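Local coordinates for protein phenyl-3-pyruvate decarboxylase (Azospirillum brasilense, PDB 2NXW) that decarboxylates indole-3-pyruvate and phenylpyruvate to the corresponding aldehydes with thiamine diphosphate and magnesium, a step of auxin biosynthesis, at residues A[445-450]-A[471-476]. Residues are numbered along the deposited sequence; the frame is centred on the assembly and turned at random.
Sequences TVVGDG and VILFNN. With MG (magnesium ion), chain C; TPP (thiamine diphosphate), chain E.
Thr-445 accepts a nearly straight backbone hydrogen bond (Ile-472 N to Thr-445 O 2.8 Å), which belongs to the parallel pairing of strands 443-448 and 470-475, neighbours in the middle of a six-stranded sheet. Val-446 turns to the face bearing Ile-472 and Phe-474. It lies side by side with the phenylalanine and rests its CB 4.0 Å from Phe-474 CE2. Val-447 uses both its N and its O: N donates to Ile-472 O, and O accepts from Phe-474 N at 2.8 Å. On the reverse face its CG1, held between its own N and carbonyl carbon (chi1 57°), meets Val-471 CG1 at 3.7 Å.

At Gly-448, the N-cap, the strand gives way to helix 449-455; its CA lies near Phe-474 O and O1A of the diphosphate. Asp-449 gives Phe-474 O a weak, bent backbone bond and packs its CA against Leu-473 CD2, while its CB lies 3.5 Å from Asn-475 OD1; that amide is held elsewhere, ND2 by Glu-537 and OD1 by Ala-477 N. With CG between the backbone N and the carbonyl carbon (chi1 54°), the Asp-449 carboxylate places OD1 2.0 Å from magnesium. Asn-476 OD1 binds the same ion, with amide and carboxylate planes 80° apart, and the shared cation explains why the two oxygens sit only 2.8 Å from each other. Gly-450 N donates to O2A of the cofactor, and Asn-476 ND2 to O1B.

Two diphosphate oxygens, a water that also donates to Phe-474 O, and Ser-478 O complete the six ligands. Gly-448 to Gly-450 form the GDG start and Asn-475/Asn-476 the NN end of the thiamine diphosphate-binding motif of these enzymes, built where adjacent strands end: the cation bridges them to both phosphates and probably offsets much of the negative charge there, with the helix start likely adding to that effect.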
loop_
_atom_site.group_PDB
_atom_site.type_symbol
_atom_site.label_atom_id
_atom_site.label_comp_id
_atom_site.label_asym_id
_atom_site.label_seq_id
_atom_site.Cartn_x
_atom_site.Cartn_y
_atom_site.Cartn_z
ATOM N N THR A 445 31.786 26.673 2.948
ATOM C CA THR A 445 30.371 26.353 2.833
ATOM C C THR A 445 29.628 27.477 2.123
ATOM O O THR A 445 29.861 28.645 2.414
ATOM C CB THR A 445 29.747 26.189 4.222
ATOM O OG1 THR A 445 30.405 25.116 4.904
ATOM C CG2 THR A 445 28.258 25.882 4.122
ATOM N N VAL A 446 28.767 27.116 1.173
ATOM C CA VAL A 446 27.919 28.109 0.503
ATOM C C VAL A 446 26.473 27.724 0.857
ATOM O O VAL A 446 26.090 26.552 0.807
ATOM C CB VAL A 446 28.140 28.171 -1.033
ATOM C CG1 VAL A 446 29.553 28.693 -1.327
ATOM C CG2 VAL A 446 27.923 26.815 -1.665
ATOM N N VAL A 447 25.676 28.721 1.222
ATOM C CA VAL A 447 24.321 28.468 1.699
ATOM C C VAL A 447 23.463 29.720 1.522
ATOM O O VAL A 447 23.953 30.841 1.661
ATOM C CB VAL A 447 24.402 28.071 3.218
ATOM C CG1 VAL A 447 25.110 29.181 4.014
ATOM C CG2 VAL A 447 23.019 27.797 3.798
ATOM N N GLY A 448 22.186 29.518 1.220
ATOM C CA GLY A 448 21.278 30.644 1.046
ATOM C C GLY A 448 20.648 31.092 2.357
ATOM O O GLY A 448 20.803 30.444 3.393
ATOM N N ASP A 449 19.924 32.208 2.333
ATOM C CA ASP A 449 19.296 32.705 3.542
ATOM C C ASP A 449 18.194 31.787 4.079
ATOM O O ASP A 449 18.070 31.589 5.288
ATOM C CB ASP A 449 18.773 34.154 3.342
ATOM C CG ASP A 449 17.850 34.320 2.130
ATOM O OD1 ASP A 449 18.205 33.901 1.002
ATOM O OD2 ASP A 449 16.777 34.922 2.334
ATOM N N GLY A 450 17.402 31.219 3.178
ATOM C CA GLY A 450 16.351 30.315 3.616
ATOM C C GLY A 450 16.936 29.098 4.309
ATOM O O GLY A 450 16.470 28.692 5.385
ATOM N N VAL A 471 32.055 30.470 5.687
ATOM C CA VAL A 471 30.696 30.314 5.197
ATOM C C VAL A 471 30.261 31.539 4.418
ATOM O O VAL A 471 30.280 32.647 4.953
ATOM C CB VAL A 471 29.720 30.120 6.372
ATOM C CG1 VAL A 471 28.295 29.872 5.860
ATOM C CG2 VAL A 471 30.171 28.934 7.222
ATOM N N ILE A 472 29.892 31.344 3.155
ATOM C CA ILE A 472 29.392 32.457 2.341
ATOM C C ILE A 472 27.877 32.270 2.270
ATOM O O ILE A 472 27.391 31.299 1.685
ATOM C CB ILE A 472 29.984 32.464 0.919
ATOM C CG1 ILE A 472 31.519 32.563 0.988
ATOM C CG2 ILE A 472 29.428 33.665 0.150
ATOM C CD1 ILE A 472 32.208 32.491 -0.367
ATOM N N LEU A 473 27.150 33.194 2.895
ATOM C CA LEU A 473 25.696 33.149 2.954
ATOM C C LEU A 473 25.128 34.077 1.891
ATOM O O LEU A 473 25.358 35.285 1.931
ATOM C CB LEU A 473 25.250 33.574 4.355
ATOM C CG LEU A 473 23.820 33.306 4.839
ATOM C CD1 LEU A 473 23.719 33.699 6.320
ATOM C CD2 LEU A 473 22.799 34.086 3.988
ATOM N N PHE A 474 24.397 33.493 0.946
ATOM C CA PHE A 474 23.781 34.225 -0.163
ATOM C C PHE A 474 22.467 34.796 0.372
ATOM O O PHE A 474 21.460 34.085 0.457
ATOM C CB PHE A 474 23.486 33.258 -1.330
ATOM C CG PHE A 474 24.708 32.772 -2.085
ATOM C CD1 PHE A 474 24.678 32.691 -3.473
ATOM C CD2 PHE A 474 25.855 32.328 -1.413
ATOM C CE1 PHE A 474 25.758 32.180 -4.190
ATOM C CE2 PHE A 474 26.946 31.812 -2.122
ATOM C CZ PHE A 474 26.896 31.737 -3.514
ATOM N N ASN A 475 22.459 36.079 0.719
ATOM C CA ASN A 475 21.248 36.654 1.286
ATOM C C ASN A 475 20.455 37.508 0.317
ATOM O O ASN A 475 20.734 38.707 0.152
ATOM C CB ASN A 475 21.569 37.476 2.545
ATOM C CG ASN A 475 20.323 37.806 3.348
ATOM O OD1 ASN A 475 19.199 37.608 2.874
ATOM N ND2 ASN A 475 20.503 38.320 4.551
ATOM N N ASN A 476 19.466 36.890 -0.325
ATOM C CA ASN A 476 18.605 37.622 -1.247
ATOM C C ASN A 476 17.213 37.838 -0.638
ATOM O O ASN A 476 16.294 38.260 -1.337
ATOM C CB ASN A 476 18.504 36.924 -2.629
ATOM C CG ASN A 476 18.188 35.423 -2.544
ATOM O OD1 ASN A 476 17.681 34.932 -1.540
ATOM N ND2 ASN A 476 18.469 34.706 -3.629
HETATM MG MG MG C . 17.559 33.018 -0.735
HETATM N "N1'" TPP E . 12.205 22.262 2.528
HETATM C "C2'" TPP E . 13.296 21.481 2.497
HETATM C CM2 TPP E . 13.770 20.806 3.774
HETATM N "N3'" TPP E . 13.965 21.285 1.356
HETATM C "C4'" TPP E . 13.579 21.861 0.182
HETATM N "N4'" TPP E . 14.259 21.570 -0.961
HETATM C "C5'" TPP E . 12.459 22.754 0.178
HETATM C "C6'" TPP E . 11.768 22.912 1.397
HETATM C "C7'" TPP E . 11.974 23.491 -1.091
HETATM N N3 TPP E . 12.963 24.538 -1.621
HETATM C C2 TPP E . 13.750 24.206 -2.648
HETATM S S1 TPP E . 14.676 25.660 -2.967
HETATM C C5 TPP E . 13.954 26.669 -1.718
HETATM C C4 TPP E . 13.025 25.822 -1.120
HETATM C CM4 TPP E . 12.133 26.315 0.053
HETATM C C6 TPP E . 14.314 28.073 -1.440
HETATM C C7 TPP E . 15.751 28.137 -0.890
HETATM O O7 TPP E . 15.915 29.462 -0.453
HETATM P PA TPP E . 17.429 29.813 -0.149
HETATM O O1A TPP E . 18.070 28.879 0.874
HETATM O O2A TPP E . 17.387 31.252 0.364
HETATM O O3A TPP E . 18.322 29.775 -1.467
HETATM P PB TPP E . 17.844 30.558 -2.845
HETATM O O1B TPP E . 17.319 31.954 -2.502
HETATM O O2B TPP E . 19.138 30.603 -3.708
HETATM O O3B TPP E . 16.793 29.738 -3.579
HETATM O O HOH W 1 19.648 32.825 -1.103
#